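Local coordinates for cell cycle serine/threonine-protein kinase CDC5/MSD2 (PDB 6MF4), which phosphorylates serine and threonine residues of proteins such as Scc1 and Net1 and takes part in mitotic exit, represented here by its polo-box domain, at residues R202-K207 with K281-I286. Numbering follows the deposited sequence.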
# COMPACT_ATOMS: atom_id res chain seq x y z
N ARG A 202 -4.09 0.45 5.68
CA ARG A 202 -5.00 1.58 5.68
C ARG A 202 -5.17 2.12 4.27
O ARG A 202 -4.21 2.16 3.50
CB ARG A 202 -4.49 2.68 6.61
CG ARG A 202 -5.41 3.90 6.71
CD ARG A 202 -5.07 4.78 7.90
NE ARG A 202 -3.73 5.35 7.82
CZ ARG A 202 -3.11 5.97 8.82
NH1 ARG A 202 -3.71 6.09 10.00
NH2 ARG A 202 -1.88 6.44 8.65
N TYR A 203 -6.40 2.48 3.93
CA TYR A 203 -6.67 3.21 2.70
C TYR A 203 -7.38 4.51 3.05
O TYR A 203 -8.07 4.59 4.06
CB TYR A 203 -7.51 2.39 1.73
CG TYR A 203 -8.94 2.18 2.19
CD1 TYR A 203 -9.92 3.12 1.91
CD2 TYR A 203 -9.29 1.05 2.91
CE1 TYR A 203 -11.22 2.94 2.34
CE2 TYR A 203 -10.59 0.86 3.34
CZ TYR A 203 -11.55 1.81 3.05
OH TYR A 203 -12.85 1.63 3.47
N THR A 204 -7.18 5.52 2.21
CA THR A 204 -7.88 6.78 2.36
C THR A 204 -8.29 7.30 1.00
O THR A 204 -7.46 7.38 0.09
CB THR A 204 -7.02 7.85 3.06
OG1 THR A 204 -6.50 7.31 4.28
CG2 THR A 204 -7.86 9.09 3.37
N ARG A 205 -9.56 7.63 0.87
CA ARG A 205 -10.09 8.19 -0.36
C ARG A 205 -10.19 9.70 -0.29
O ARG A 205 -10.84 10.25 0.60
CB ARG A 205 -11.47 7.61 -0.65
CG ARG A 205 -11.42 6.21 -1.20
CD ARG A 205 -12.29 6.08 -2.44
NE ARG A 205 -13.52 5.37 -2.12
CZ ARG A 205 -14.56 5.26 -2.93
NH1 ARG A 205 -14.55 5.83 -4.13
NH2 ARG A 205 -15.62 4.58 -2.53
N TYR A 206 -9.52 10.35 -1.23
CA TYR A 206 -9.63 11.79 -1.43
C TYR A 206 -10.20 12.03 -2.82
O TYR A 206 -10.18 11.13 -3.66
CB TYR A 206 -8.27 12.49 -1.30
CG TYR A 206 -7.52 12.26 -0.01
CD1 TYR A 206 -7.85 12.98 1.14
CD2 TYR A 206 -6.47 11.36 0.06
CE1 TYR A 206 -7.16 12.79 2.32
CE2 TYR A 206 -5.77 11.16 1.23
CZ TYR A 206 -6.12 11.88 2.36
OH TYR A 206 -5.43 11.69 3.54
N LYS A 207 -10.69 13.24 -3.07
CA LYS A 207 -11.17 13.58 -4.40
C LYS A 207 -10.06 13.40 -5.45
O LYS A 207 -10.28 12.75 -6.48
CB LYS A 207 -11.72 15.01 -4.42
N LYS A 281 1.67 13.85 5.13
CA LYS A 281 1.74 14.78 6.25
C LYS A 281 0.49 14.65 7.11
O LYS A 281 0.57 14.53 8.33
CB LYS A 281 1.89 16.22 5.76
CG LYS A 281 2.13 17.23 6.88
N GLN A 282 -0.66 14.64 6.45
CA GLN A 282 -1.94 14.53 7.14
C GLN A 282 -2.04 13.23 7.94
O GLN A 282 -2.40 13.25 9.12
CB GLN A 282 -3.08 14.60 6.12
CG GLN A 282 -4.46 14.77 6.74
CD GLN A 282 -5.55 14.85 5.70
OE1 GLN A 282 -6.31 13.90 5.50
NE2 GLN A 282 -5.63 15.99 5.02
N LYS A 283 -1.73 12.11 7.31
CA LYS A 283 -1.88 10.80 7.94
C LYS A 283 -0.91 10.59 9.10
O LYS A 283 -1.14 9.77 9.98
CB LYS A 283 -1.69 9.68 6.91
CG LYS A 283 -2.72 9.66 5.78
CD LYS A 283 -3.85 8.66 6.02
CE LYS A 283 -4.97 9.24 6.86
NZ LYS A 283 -6.27 8.56 6.58
N SER A 284 0.19 11.35 9.09
CA SER A 284 1.21 11.21 10.13
C SER A 284 0.77 11.84 11.44
O SER A 284 1.41 11.64 12.48
CB SER A 284 2.53 11.85 9.67
OG SER A 284 2.43 13.26 9.66
N THR A 285 -0.31 12.61 11.40
CA THR A 285 -0.80 13.32 12.58
C THR A 285 -1.87 12.53 13.32
O THR A 285 -2.64 13.11 14.10
CB THR A 285 -1.37 14.70 12.21
OG1 THR A 285 -2.59 14.54 11.46
CG2 THR A 285 -0.37 15.50 11.38
N ILE A 286 -1.98 11.24 13.08
CA ILE A 286 -3.04 10.49 13.71
C ILE A 286 -2.50 9.39 14.60
O ILE A 286 -2.03 8.43 14.12
CB ILE A 286 -3.99 9.89 12.65
CG1 ILE A 286 -4.20 10.89 11.54
CG2 ILE A 286 -5.30 9.46 13.27
CD1 ILE A 286 -5.26 10.50 10.59
O HOH W 1 -1.62 6.86 12.13
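Lys283, on helix 269-283, shows how a long side chain can tie a helix to the sheet beneath it. Bent at chi2 (-98°) and again at chi3, it meets Thr204 tip to tip, and its NZ donates a short 2.6 Å hydrogen bond to Thr204 OG1. Arg202 slides past it in the opposite direction, with Lys283 CE 4.2 Å above the centre of the guanidinium plane. The two like charges come close, Arg202 NE lying 4.3 Å from Lys283 NZ; the salt bridge from Arg202 to Glu213 on the neighbouring strand probably offsets this. This part is tight and buried, closed from the side by helix 56-82. At its border the ring edge of buried Tyr206 meets Gln282 OE1, to which Tyr206 OH donates at 3.1 Å from above the carbonyl plane, 61° out of it, while Gln282 NE2 is held by the backbone O of Leu45. The loose side lies at exposed Ile286, which ends the type I turn from Lys283: a water accepts from Arg202 NH1 (3.1 Å) and donates to Ile286 O (2.6 Å). Such packing of a C-terminal helix across an antiparallel sheet is characteristic of the polo-box fold, here polo box 2.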